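Local coordinates for protein Kiaa0380 (Homo sapiens, PDB 1HTJ) that probably couples heterotrimeric G protein signalling to Rho GTPases, its RGS-like domain belonging to a guanine nucleotide exchange factor known as PDZ-RhoGEF, at residues A[40-45]-A[157-162]; A[49-54]-A[58-63]; A[92-97]-A[189-194]; A[97-102]-A[125-130]. The protein carries 3 engineered substitutions. All blocks are in the same frame, centred on the assembly; numbering follows the deposited sequence.

Interaction 1 of 4, residues A[40-45]-A[157-162]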
loop_
_atom_site.group_PDB
_atom_site.type_symbol
_atom_site.label_atom_id
_atom_site.label_comp_id
_atom_site.label_asym_id
_atom_site.label_seq_id
_atom_site.Cartn_x
_atom_site.Cartn_y
_atom_site.Cartn_z
ATOM N N ARG A 40 7.333 3.243 -8.453
ATOM C CA ARG A 40 6.595 4.042 -9.432
ATOM C C ARG A 40 5.239 4.438 -8.859
ATOM O O ARG A 40 4.269 3.690 -8.950
ATOM C CB ARG A 40 6.420 3.240 -10.718
ATOM C CG ARG A 40 7.632 2.392 -11.068
ATOM C CD ARG A 40 8.935 3.175 -10.889
ATOM N NE ARG A 40 8.851 4.460 -11.565
ATOM C CZ ARG A 40 8.697 4.581 -12.878
ATOM N NH1 ARG A 40 8.625 3.490 -13.632
ATOM N NH2 ARG A 40 8.585 5.781 -13.439
ATOM N N PRO A 41 5.161 5.642 -8.271
ATOM C CA PRO A 41 3.968 6.221 -7.643
ATOM C C PRO A 41 2.695 6.249 -8.487
ATOM O O PRO A 41 1.619 5.912 -7.998
ATOM C CB PRO A 41 4.430 7.627 -7.256
ATOM C CG PRO A 41 5.905 7.453 -7.055
ATOM C CD PRO A 41 6.276 6.602 -8.234
ATOM N N ALA A 42 2.817 6.661 -9.742
ATOM C CA ALA A 42 1.659 6.735 -10.630
ATOM C C ALA A 42 1.047 5.355 -10.863
ATOM O O ALA A 42 -0.175 5.178 -10.765
ATOM C CB ALA A 42 2.062 7.363 -11.965
ATOM N N HIS A 43 1.909 4.394 -11.175
ATOM C CA HIS A 43 1.507 3.025 -11.436
ATOM C C HIS A 43 0.899 2.402 -10.191
ATOM O O HIS A 43 -0.149 1.743 -10.251
ATOM C CB HIS A 43 2.721 2.220 -11.890
ATOM C CG HIS A 43 3.251 2.646 -13.222
ATOM N ND1 HIS A 43 3.841 3.875 -13.427
ATOM C CD2 HIS A 43 3.202 2.043 -14.435
ATOM C CE1 HIS A 43 4.129 4.013 -14.709
ATOM N NE2 HIS A 43 3.751 2.917 -15.343
ATOM N N LEU A 44 1.561 2.627 -9.059
ATOM C CA LEU A 44 1.099 2.109 -7.788
ATOM C C LEU A 44 -0.292 2.669 -7.532
ATOM O O LEU A 44 -1.181 1.963 -7.076
ATOM C CB LEU A 44 2.049 2.536 -6.667
ATOM C CG LEU A 44 1.719 1.969 -5.282
ATOM C CD1 LEU A 44 1.915 0.469 -5.287
ATOM C CD2 LEU A 44 2.624 2.614 -4.227
ATOM N N GLY A 45 -0.466 3.947 -7.832
ATOM C CA GLY A 45 -1.746 4.599 -7.653
ATOM C C GLY A 45 -2.816 3.923 -8.487
ATOM O O GLY A 45 -3.891 3.612 -7.987
ATOM N N LEU A 157 -0.300 7.723 -19.741
ATOM C CA LEU A 157 0.155 8.121 -21.064
ATOM C C LEU A 157 0.916 9.430 -20.943
ATOM O O LEU A 157 1.858 9.679 -21.687
ATOM C CB LEU A 157 -1.035 8.308 -22.003
ATOM C CG LEU A 157 -1.935 7.086 -22.216
ATOM C CD1 LEU A 157 -3.134 7.486 -23.060
ATOM C CD2 LEU A 157 -1.149 5.954 -22.887
ATOM N N ASP A 158 0.500 10.257 -19.989
ATOM C CA ASP A 158 1.123 11.548 -19.749
ATOM C C ASP A 158 2.556 11.501 -19.224
ATOM O O ASP A 158 3.286 12.485 -19.323
ATOM C CB ASP A 158 0.258 12.359 -18.788
ATOM C CG ASP A 158 -0.811 13.144 -19.506
ATOM O OD1 ASP A 158 -1.447 12.576 -20.418
ATOM O OD2 ASP A 158 -1.014 14.328 -19.160
ATOM N N LEU A 159 2.968 10.371 -18.669
ATOM C CA LEU A 159 4.323 10.264 -18.146
ATOM C C LEU A 159 5.364 10.450 -19.243
ATOM O O LEU A 159 5.276 9.838 -20.309
ATOM C CB LEU A 159 4.530 8.908 -17.475
ATOM C CG LEU A 159 3.709 8.625 -16.221
ATOM C CD1 LEU A 159 4.064 7.251 -15.724
ATOM C CD2 LEU A 159 3.984 9.666 -15.152
ATOM N N ASP A 160 6.352 11.296 -18.974
ATOM C CA ASP A 160 7.420 11.560 -19.934
ATOM C C ASP A 160 8.796 11.548 -19.263
ATOM O O ASP A 160 9.565 12.496 -19.411
ATOM C CB ASP A 160 7.197 12.916 -20.610
ATOM C CG ASP A 160 7.082 14.056 -19.609
ATOM O OD1 ASP A 160 7.891 14.097 -18.649
ATOM O OD2 ASP A 160 6.188 14.915 -19.785
ATOM N N GLY A 161 9.099 10.485 -18.521
ATOM C CA GLY A 161 10.388 10.378 -17.852
ATOM C C GLY A 161 10.709 11.466 -16.834
ATOM O O GLY A 161 11.516 11.253 -15.928
ATOM N N ASP A 162 10.081 12.628 -16.989
ATOM C CA ASP A 162 10.275 13.774 -16.103
ATOM C C ASP A 162 9.607 13.556 -14.733
ATOM O O ASP A 162 8.384 13.444 -14.642
ATOM C CB ASP A 162 9.686 15.016 -16.786
ATOM C CG ASP A 162 9.851 16.281 -15.972
ATOM O OD1 ASP A 162 9.297 17.317 -16.396
ATOM O OD2 ASP A 162 10.530 16.246 -14.919
#

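Interaction 2 of 4, residues A[49-54]-A[58-63]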
loop_
_atom_site.group_PDB
_atom_site.type_symbol
_atom_site.label_atom_id
_atom_site.label_comp_id
_atom_site.label_asym_id
_atom_site.label_seq_id
_atom_site.Cartn_x
_atom_site.Cartn_y
_atom_site.Cartn_z
ATOM N N ARG A 49 -6.110 1.970 -7.049
ATOM C CA ARG A 49 -7.495 2.297 -7.369
ATOM C C ARG A 49 -8.266 1.001 -7.612
ATOM O O ARG A 49 -9.405 0.859 -7.190
ATOM C CB ARG A 49 -7.548 3.213 -8.605
ATOM C CG ARG A 49 -7.074 4.618 -8.282
ATOM C CD ARG A 49 -6.997 5.512 -9.498
ATOM N NE ARG A 49 -8.300 5.769 -10.090
ATOM C CZ ARG A 49 -8.518 6.698 -11.021
ATOM N NH1 ARG A 49 -7.521 7.443 -11.458
ATOM N NH2 ARG A 49 -9.734 6.894 -11.511
ATOM N N TYR A 50 -7.625 0.052 -8.284
ATOM C CA TYR A 50 -8.251 -1.228 -8.540
ATOM C C TYR A 50 -8.475 -1.907 -7.189
ATOM O O TYR A 50 -9.585 -2.349 -6.879
ATOM C CB TYR A 50 -7.360 -2.113 -9.432
ATOM C CG TYR A 50 -7.754 -3.581 -9.373
ATOM C CD1 TYR A 50 -8.970 -4.025 -9.902
ATOM C CD2 TYR A 50 -6.959 -4.505 -8.687
ATOM C CE1 TYR A 50 -9.387 -5.363 -9.733
ATOM C CE2 TYR A 50 -7.363 -5.827 -8.512
ATOM C CZ TYR A 50 -8.578 -6.255 -9.027
ATOM O OH TYR A 50 -8.994 -7.555 -8.784
ATOM N N ILE A 51 -7.423 -1.975 -6.383
ATOM C CA ILE A 51 -7.517 -2.606 -5.072
ATOM C C ILE A 51 -8.653 -1.996 -4.246
ATOM O O ILE A 51 -9.560 -2.698 -3.799
ATOM C CB ILE A 51 -6.211 -2.429 -4.265
ATOM C CG1 ILE A 51 -5.026 -3.070 -5.001
ATOM C CG2 ILE A 51 -6.396 -3.008 -2.859
ATOM C CD1 ILE A 51 -5.079 -4.571 -5.121
ATOM N N PHE A 52 -8.594 -0.683 -4.043
ATOM C CA PHE A 52 -9.602 0.006 -3.246
ATOM C C PHE A 52 -11.027 -0.231 -3.742
ATOM O O PHE A 52 -11.953 -0.319 -2.939
ATOM C CB PHE A 52 -9.317 1.508 -3.198
ATOM C CG PHE A 52 -8.228 1.894 -2.221
ATOM C CD1 PHE A 52 -8.202 3.179 -1.663
ATOM C CD2 PHE A 52 -7.226 0.992 -1.870
ATOM C CE1 PHE A 52 -7.197 3.555 -0.774
ATOM C CE2 PHE A 52 -6.206 1.364 -0.973
ATOM C CZ PHE A 52 -6.197 2.642 -0.430
ATOM N N SER A 53 -11.185 -0.345 -5.063
ATOM C CA SER A 53 -12.493 -0.567 -5.671
ATOM C C SER A 53 -13.014 -1.992 -5.633
ATOM O O SER A 53 -14.210 -2.194 -5.453
ATOM C CB SER A 53 -12.487 -0.159 -7.148
ATOM O OG SER A 53 -12.114 1.198 -7.326
ATOM N N GLN A 54 -12.133 -2.978 -5.800
ATOM C CA GLN A 54 -12.591 -4.372 -5.903
ATOM C C GLN A 54 -12.037 -5.424 -4.970
ATOM O O GLN A 54 -12.635 -6.482 -4.836
ATOM C CB GLN A 54 -12.321 -4.911 -7.318
ATOM C CG GLN A 54 -12.352 -3.894 -8.413
ATOM C CD GLN A 54 -13.731 -3.736 -8.993
ATOM O OE1 GLN A 54 -14.733 -3.846 -8.282
ATOM N NE2 GLN A 54 -13.797 -3.463 -10.296
ATOM N N SER A 58 -5.986 -4.749 2.557
ATOM C CA SER A 58 -5.121 -5.047 3.686
ATOM C C SER A 58 -3.669 -5.470 3.386
ATOM O O SER A 58 -2.736 -4.787 3.789
ATOM C CB SER A 58 -5.799 -6.098 4.575
ATOM O OG SER A 58 -7.132 -5.701 4.880
ATOM N N PRO A 59 -3.465 -6.590 2.672
ATOM C CA PRO A 59 -2.088 -7.018 2.391
ATOM C C PRO A 59 -1.154 -5.996 1.776
ATOM O O PRO A 59 -0.010 -5.862 2.233
ATOM C CB PRO A 59 -2.266 -8.259 1.504
ATOM C CG PRO A 59 -3.611 -8.074 0.889
ATOM C CD PRO A 59 -4.436 -7.490 2.022
ATOM N N LEU A 60 -1.621 -5.280 0.753
ATOM C CA LEU A 60 -0.768 -4.294 0.112
ATOM C C LEU A 60 -0.556 -3.055 0.952
ATOM O O LEU A 60 0.559 -2.523 0.993
ATOM C CB LEU A 60 -1.328 -3.891 -1.251
ATOM C CG LEU A 60 -0.525 -2.825 -1.993
ATOM C CD1 LEU A 60 0.928 -3.283 -2.130
ATOM C CD2 LEU A 60 -1.145 -2.576 -3.370
ATOM N N LEU A 61 -1.612 -2.567 1.602
ATOM C CA LEU A 61 -1.454 -1.378 2.423
ATOM C C LEU A 61 -0.536 -1.712 3.584
ATOM O O LEU A 61 0.284 -0.890 4.004
ATOM C CB LEU A 61 -2.808 -0.855 2.936
ATOM C CG LEU A 61 -3.678 -0.114 1.905
ATOM C CD1 LEU A 61 -4.943 0.422 2.583
ATOM C CD2 LEU A 61 -2.869 1.046 1.284
ATOM N N PHE A 62 -0.674 -2.924 4.102
ATOM C CA PHE A 62 0.173 -3.364 5.195
ATOM C C PHE A 62 1.625 -3.364 4.703
ATOM O O PHE A 62 2.524 -2.774 5.323
ATOM C CB PHE A 62 -0.211 -4.773 5.633
ATOM C CG PHE A 62 0.806 -5.407 6.524
ATOM C CD1 PHE A 62 1.110 -4.837 7.767
ATOM C CD2 PHE A 62 1.522 -6.528 6.100
ATOM C CE1 PHE A 62 2.111 -5.370 8.568
ATOM C CE2 PHE A 62 2.529 -7.073 6.902
ATOM C CZ PHE A 62 2.824 -6.491 8.138
ATOM N N TYR A 63 1.838 -4.025 3.569
ATOM C CA TYR A 63 3.160 -4.127 2.971
ATOM C C TYR A 63 3.805 -2.744 2.779
ATOM O O TYR A 63 4.984 -2.539 3.099
ATOM C CB TYR A 63 3.055 -4.840 1.615
ATOM C CG TYR A 63 4.375 -5.009 0.924
ATOM C CD1 TYR A 63 5.044 -6.227 0.956
ATOM C CD2 TYR A 63 4.970 -3.945 0.256
ATOM C CE1 TYR A 63 6.281 -6.381 0.334
ATOM C CE2 TYR A 63 6.209 -4.085 -0.368
ATOM C CZ TYR A 63 6.855 -5.306 -0.327
ATOM O OH TYR A 63 8.061 -5.461 -0.966
#

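Interaction 3 of 4, residues A[92-97]-A[189-194]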
loop_
_atom_site.group_PDB
_atom_site.type_symbol
_atom_site.label_atom_id
_atom_site.label_comp_id
_atom_site.label_asym_id
_atom_site.label_seq_id
_atom_site.Cartn_x
_atom_site.Cartn_y
_atom_site.Cartn_z
ATOM N N ASN A 92 -8.558 -7.527 16.396
ATOM C CA ASN A 92 -9.688 -6.962 15.677
ATOM C C ASN A 92 -9.306 -5.814 14.767
ATOM O O ASN A 92 -10.051 -4.850 14.639
ATOM C CB ASN A 92 -10.733 -6.492 16.686
ATOM C CG ASN A 92 -11.198 -7.610 17.596
ATOM O OD1 ASN A 92 -11.621 -8.668 17.124
ATOM N ND2 ASN A 92 -11.129 -7.383 18.911
ATOM N N ALA A 93 -8.147 -5.927 14.132
ATOM C CA ALA A 93 -7.669 -4.895 13.239
ATOM C C ALA A 93 -8.636 -4.758 12.064
ATOM O O ALA A 93 -9.122 -5.751 11.531
ATOM C CB ALA A 93 -6.285 -5.249 12.745
ATOM N N PRO A 94 -8.942 -3.516 11.658
ATOM C CA PRO A 94 -9.863 -3.296 10.530
ATOM C C PRO A 94 -9.336 -3.795 9.177
ATOM O O PRO A 94 -10.106 -4.266 8.345
ATOM C CB PRO A 94 -10.090 -1.784 10.556
ATOM C CG PRO A 94 -8.814 -1.260 11.157
ATOM C CD PRO A 94 -8.533 -2.239 12.271
ATOM N N LEU A 95 -8.030 -3.676 8.959
ATOM C CA LEU A 95 -7.407 -4.133 7.714
ATOM C C LEU A 95 -6.481 -5.294 8.060
ATOM O O LEU A 95 -5.292 -5.317 7.710
ATOM C CB LEU A 95 -6.610 -3.000 7.072
ATOM C CG LEU A 95 -7.396 -1.723 6.780
ATOM C CD1 LEU A 95 -6.472 -0.729 6.063
ATOM C CD2 LEU A 95 -8.634 -2.048 5.931
ATOM N N ARG A 96 -7.066 -6.257 8.754
ATOM C CA ARG A 96 -6.371 -7.433 9.228
ATOM C C ARG A 96 -5.618 -8.244 8.197
ATOM O O ARG A 96 -6.131 -8.584 7.137
ATOM C CB ARG A 96 -7.351 -8.355 9.941
ATOM C CG ARG A 96 -6.694 -9.545 10.627
ATOM C CD ARG A 96 -5.958 -9.098 11.877
ATOM N NE ARG A 96 -5.265 -10.200 12.536
ATOM C CZ ARG A 96 -5.849 -11.335 12.910
ATOM N NH1 ARG A 96 -7.150 -11.530 12.691
ATOM N NH2 ARG A 96 -5.125 -12.283 13.504
ATOM N N VAL A 97 -4.377 -8.542 8.534
ATOM C CA VAL A 97 -3.531 -9.369 7.706
ATOM C C VAL A 97 -3.197 -10.533 8.632
ATOM O O VAL A 97 -2.657 -10.343 9.719
ATOM C CB VAL A 97 -2.240 -8.644 7.293
ATOM C CG1 VAL A 97 -1.288 -9.627 6.645
ATOM C CG2 VAL A 97 -2.563 -7.518 6.327
ATOM N N SER A 189 -12.456 3.435 5.769
ATOM C CA SER A 189 -11.798 4.500 5.028
ATOM C C SER A 189 -10.706 5.239 5.822
ATOM O O SER A 189 -9.686 5.650 5.248
ATOM C CB SER A 189 -12.833 5.506 4.531
ATOM O OG SER A 189 -13.497 6.108 5.621
ATOM N N ALA A 190 -10.914 5.415 7.127
ATOM C CA ALA A 190 -9.935 6.113 7.949
ATOM C C ALA A 190 -8.614 5.334 7.961
ATOM O O ALA A 190 -7.563 5.884 7.631
ATOM C CB ALA A 190 -10.476 6.316 9.400
ATOM N N PRO A 191 -8.644 4.048 8.348
ATOM C CA PRO A 191 -7.366 3.319 8.347
ATOM C C PRO A 191 -6.727 3.220 6.959
ATOM O O PRO A 191 -5.508 3.336 6.819
ATOM C CB PRO A 191 -7.728 1.955 8.957
ATOM C CG PRO A 191 -9.205 1.809 8.665
ATOM C CD PRO A 191 -9.716 3.227 8.936
HETATM N N MSE A 192 -7.544 3.015 5.931
HETATM C CA MSE A 192 -7.033 2.940 4.564
HETATM C C MSE A 192 -6.407 4.295 4.180
HETATM O O MSE A 192 -5.368 4.364 3.535
HETATM C CB MSE A 192 -8.179 2.613 3.592
HETATM C CG MSE A 192 -8.773 1.203 3.734
HETATM SE SE MSE A 192 -10.421 1.005 2.695
HETATM C CE MSE A 192 -9.722 1.095 0.891
ATOM N N ASP A 193 -7.055 5.377 4.575
ATOM C CA ASP A 193 -6.549 6.703 4.264
ATOM C C ASP A 193 -5.223 6.919 5.004
ATOM O O ASP A 193 -4.269 7.462 4.445
ATOM C CB ASP A 193 -7.575 7.761 4.683
ATOM C CG ASP A 193 -7.144 9.167 4.314
ATOM O OD1 ASP A 193 -7.236 9.556 3.134
ATOM O OD2 ASP A 193 -6.688 9.888 5.215
ATOM N N PHE A 194 -5.160 6.485 6.260
ATOM C CA PHE A 194 -3.933 6.638 7.026
ATOM C C PHE A 194 -2.790 5.871 6.360
ATOM O O PHE A 194 -1.706 6.411 6.160
ATOM C CB PHE A 194 -4.111 6.105 8.438
ATOM C CG PHE A 194 -2.871 6.195 9.265
ATOM C CD1 PHE A 194 -2.631 7.304 10.066
ATOM C CD2 PHE A 194 -1.920 5.179 9.228
ATOM C CE1 PHE A 194 -1.456 7.404 10.824
ATOM C CE2 PHE A 194 -0.746 5.271 9.979
ATOM C CZ PHE A 194 -0.520 6.388 10.778
#

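Interaction 4 of 4, residues A[97-102]-A[125-130]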
loop_
_atom_site.group_PDB
_atom_site.type_symbol
_atom_site.label_atom_id
_atom_site.label_comp_id
_atom_site.label_asym_id
_atom_site.label_seq_id
_atom_site.Cartn_x
_atom_site.Cartn_y
_atom_site.Cartn_z
ATOM N N VAL A 97 -4.377 -8.542 8.534
ATOM C CA VAL A 97 -3.531 -9.369 7.706
ATOM C C VAL A 97 -3.197 -10.533 8.632
ATOM O O VAL A 97 -2.657 -10.343 9.719
ATOM C CB VAL A 97 -2.240 -8.644 7.293
ATOM C CG1 VAL A 97 -1.288 -9.627 6.645
ATOM C CG2 VAL A 97 -2.563 -7.518 6.327
ATOM N N LYS A 98 -3.553 -11.737 8.221
ATOM C CA LYS A 98 -3.277 -12.878 9.062
ATOM C C LYS A 98 -1.841 -13.368 8.851
ATOM O O LYS A 98 -1.368 -13.470 7.717
ATOM C CB LYS A 98 -4.282 -13.997 8.771
ATOM C CG LYS A 98 -4.213 -15.114 9.793
ATOM C CD LYS A 98 -4.785 -16.423 9.267
ATOM C CE LYS A 98 -4.171 -17.600 10.029
ATOM N NZ LYS A 98 -2.675 -17.677 9.853
ATOM N N ILE A 99 -1.146 -13.648 9.951
ATOM C CA ILE A 99 0.235 -14.133 9.891
ATOM C C ILE A 99 0.425 -15.227 10.943
ATOM O O ILE A 99 -0.367 -15.334 11.881
ATOM C CB ILE A 99 1.255 -12.981 10.145
ATOM C CG1 ILE A 99 1.122 -12.449 11.582
ATOM C CG2 ILE A 99 1.023 -11.862 9.135
ATOM C CD1 ILE A 99 2.100 -11.319 11.942
ATOM N N PRO A 100 1.468 -16.063 10.796
ATOM C CA PRO A 100 1.728 -17.140 11.757
ATOM C C PRO A 100 1.710 -16.664 13.208
ATOM O O PRO A 100 2.289 -15.622 13.542
ATOM C CB PRO A 100 3.108 -17.646 11.337
ATOM C CG PRO A 100 3.083 -17.455 9.869
ATOM C CD PRO A 100 2.471 -16.082 9.716
ATOM N N GLU A 101 1.047 -17.442 14.057
ATOM C CA GLU A 101 0.929 -17.158 15.487
ATOM C C GLU A 101 2.279 -16.884 16.153
ATOM O O GLU A 101 2.371 -16.090 17.086
ATOM C CB GLU A 101 0.252 -18.338 16.189
ATOM C CG GLU A 101 -1.182 -18.595 15.734
ATOM C CD GLU A 101 -2.182 -17.593 16.310
ATOM O OE1 GLU A 101 -2.381 -17.602 17.551
ATOM O OE2 GLU A 101 -2.764 -16.800 15.526
HETATM N N MSE A 102 3.319 -17.557 15.673
HETATM C CA MSE A 102 4.665 -17.390 16.215
HETATM C C MSE A 102 5.178 -15.985 15.874
HETATM O O MSE A 102 5.774 -15.307 16.714
HETATM C CB MSE A 102 5.593 -18.449 15.613
HETATM C CG MSE A 102 6.723 -18.930 16.518
HETATM SE SE MSE A 102 6.148 -20.024 18.032
HETATM C CE MSE A 102 5.307 -21.457 17.045
ATOM N N GLN A 125 5.879 -9.051 5.877
ATOM C CA GLN A 125 5.676 -8.686 4.491
ATOM C C GLN A 125 5.643 -9.946 3.628
ATOM O O GLN A 125 4.768 -10.087 2.760
ATOM C CB GLN A 125 6.787 -7.749 4.009
ATOM C CG GLN A 125 6.659 -6.339 4.531
ATOM C CD GLN A 125 7.691 -5.402 3.940
ATOM O OE1 GLN A 125 8.889 -5.599 4.113
ATOM N NE2 GLN A 125 7.235 -4.375 3.241
ATOM N N GLU A 126 6.582 -10.863 3.869
ATOM C CA GLU A 126 6.645 -12.108 3.101
ATOM C C GLU A 126 5.323 -12.861 3.161
ATOM O O GLU A 126 4.889 -13.449 2.173
ATOM C CB GLU A 126 7.749 -13.032 3.627
ATOM C CG GLU A 126 9.137 -12.421 3.667
ATOM C CD GLU A 126 9.541 -11.787 2.349
ATOM O OE1 GLU A 126 9.538 -12.490 1.303
ATOM O OE2 GLU A 126 9.869 -10.577 2.365
ATOM N N ALA A 127 4.682 -12.843 4.324
ATOM C CA ALA A 127 3.411 -13.541 4.494
ATOM C C ALA A 127 2.288 -12.948 3.644
ATOM O O ALA A 127 1.372 -13.657 3.231
ATOM C CB ALA A 127 3.007 -13.528 5.961
ATOM N N ALA A 128 2.357 -11.649 3.382
ATOM C CA ALA A 128 1.330 -10.976 2.602
ATOM C C ALA A 128 1.558 -11.069 1.095
ATOM O O ALA A 128 0.627 -10.861 0.314
ATOM C CB ALA A 128 1.260 -9.509 3.010
HETATM N N MSE A 129 2.792 -11.376 0.700
HETATM C CA MSE A 129 3.161 -11.444 -0.709
HETATM C C MSE A 129 2.284 -12.281 -1.608
HETATM O O MSE A 129 1.894 -11.839 -2.684
HETATM C CB MSE A 129 4.607 -11.904 -0.856
HETATM C CG MSE A 129 5.591 -10.763 -0.837
HETATM SE SE MSE A 129 5.086 -9.396 -2.126
HETATM C CE MSE A 129 4.687 -10.540 -3.627
ATOM N N PRO A 130 1.974 -13.507 -1.189
ATOM C CA PRO A 130 1.127 -14.387 -1.996
ATOM C C PRO A 130 -0.185 -13.728 -2.451
ATOM O O PRO A 130 -0.561 -13.837 -3.625
ATOM C CB PRO A 130 0.890 -15.575 -1.065
ATOM C CG PRO A 130 2.158 -15.633 -0.295
ATOM C CD PRO A 130 2.403 -14.186 0.044
#

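Interaction 1 of 4, residues A[40-45]-A[157-162]
The imidazole of His43 and the methyl CD1 of Leu159 form the closest point of this contact, and the ring is its one flat group. CD1 comes in obliquely and lies 3.4 Å from His43 CE1. The same methyl is 4.1 Å from His43 ND1, so Leu159 meets the CE1-ND1 part of the ring. The ring also meets that of Phe31, their planes inclined at about 45°, while His43 NE2 makes a weak hydrogen bond to Ser27 OG.

Both side chains have CG anti to the carbonyl carbon, chi1 being -67° for His43 and -65° for Leu159; this sends the imidazole off helix 41-54 towards the 157-162 loop and the isobutyl group back across to it. Leu159 CD1 also lies against Ala42, 4.3 Å from Ala42 CB. The backbones stay well apart, the CA atoms of Ala42 and Leu159 being separated by 8.7 Å.

Leu159 thus packs the loop against the first turn of helix 41-54, in an RGS-like domain built of helices. Val169 of helix 163-182 touches both Ala42 and Leu159, and Arg40, at the N-cap position, reaches the same helix through a salt bridge with Glu166. Asp162 OD2 caps the start of helix 163-182 by accepting from Leu164 N.

No hydrogen bond crosses between the segments, and only 108 Å² is buried. The chemistry is that of one leucine methyl set against an alanine and a heteroaromatic ring, so the direct link rests on van der Waals packing, of which only the Ala42 side is wholly apolar.

Interaction 2 of 4, residues A[49-54]-A[58-63]
Leu61 presses the end of its side chain against the ring of Phe52 at the join of two consecutive helices. Both methyls take part: Leu61 CD1 is 3.9 Å from Phe52 CE2, and Leu61 CD2 is 4.0 Å from that same ring carbon. Both also reach Phe52 CZ and approach the CE2-CZ bond obliquely, the two side chains crossing at about a right angle. In each residue CG is anti to the carbonyl carbon; in Phe52 this setting, with chi1 at -79°, brings the ring end toward helix 58-69. Replacing Leu61 by an alanine would probably open a gap beside CE2 and CZ of Phe52, with the loss of the two methyls that meet them.

Beside this pair, Ile51 CG1 meets Leu60 CD2 at 4.2 Å. Leu60 reaches it with CG anti to the backbone N (chi1 178°), unlike Leu61. On helix 41-54, Ser53 OG returns to Arg49 O at 2.7 Å, approaching from the opposite face of the carbonyl plane to Ser53 N, so one oxygen is gripped twice.

All four touching residues are buried. The arrangement is the apolar packing of two adjoining helices of the helical RGS-like domain, 41-54 and 58-69, joined by the short link 55-57; Phe52 packs further on Leu177 and Leu181 of helix 163-182, Leu61 on Met192 and Ala195 of helix 186-202, and Ile51 on Gln135 of helix 118-144.

Interaction 3 of 4, residues A[92-97]-A[189-194]
Pro191 leads the contact from the helix side, its ring turned towards Pro94. Pro191 CG lies 4.0 Å from Pro94 CG, and Pro191 CB is equally near that atom, the two rings crossing obliquely at the more open margin. Having no N-H, Pro191 makes no bond to the preceding turn, and helix 186-202 is kinked there; the helix continues across it, Asp193 N donating to Ser189 O at 2.7 Å. The same Pro191 CB also meets Leu95 CD1 at 4.1 Å.

This is packing of a loop on a helix within the all-helical RGS-like domain: the segment 92-97, between helices 76-89 and 101-112, lays Pro94 and Leu95 on two successive residues of helix 186-202.

Next comes Met192, a selenomethionine in this crystal. Its CG is 3.8 Å from Leu95 CD1 and 3.9 Å from Leu95 CD2, so the leucine fork closes on the middle of the chain. Leu95 CD1 also comes within 3.9 Å of Met192 N. The two side chains cross at about a right angle. Beyond CG the Met192 chain bends at chi3 (68°), and its side chain continues among Phe52, Leu61 and Leu181.

Interaction 4 of 4, residues A[97-102]-A[125-130]
Ile99 CG2 and Ala127 CB make the closer of two methyl-to-methyl contacts here, at 4.1 Å. The backbones draw together at this point, the CA atoms of Ile99 and Ala127 being 6.3 Å apart, consistent with the small side chain of Ala127. Ile99 sets CG1 between its backbone N and carbonyl carbon (chi1 65°), a crowded position that puts CG2 against the helix and leads the longer branch away; the side chain also touches Gln104 and Ile107 of helix 101-112.

The second pair, Val97 CG1 and Ala128 CB, is wider at 4.4 Å but deeply enclosed: both residues are buried, and helix 58-69 closes over them, with Pro59 on Ala128 and Ser58 and Phe62 on Val97. An extended loop, with Pro100 at the N-cap position of helix 101-112, thus packs against helix 118-144 within the helical RGS-like domain.

Towards solvent the contact thins out. Ala127 is partly exposed, and beside it the exposed Pro100 brings CD no nearer than 4.6 Å to Ala127 CB. No hydrogen bond joins the two segments.

Overall arrangement
Interactions 2 and 3 lie nearest each other, their centres 10 Å apart, and touch directly: Phe52 CG is 3.5 Å from Met192 CE, and Ser58 OG is 3.3 Å from Leu95 CA. Interaction 4, sharing Val97 with interaction 3, touches interaction 2 through Phe62 CB and Val97 CG2 at 3.7 Å and through a probable hydrogen bond from Gln125 NE2 to Tyr63 O, 2.9 Å long. Helix 58-69 thus ties these three together. Interaction 1 stands apart, on the opposite side of the chain's centre from interactions 3 and 4, 26 and 30 Å away between centres; helix 41-54 connects it to interaction 2, 19 Å off.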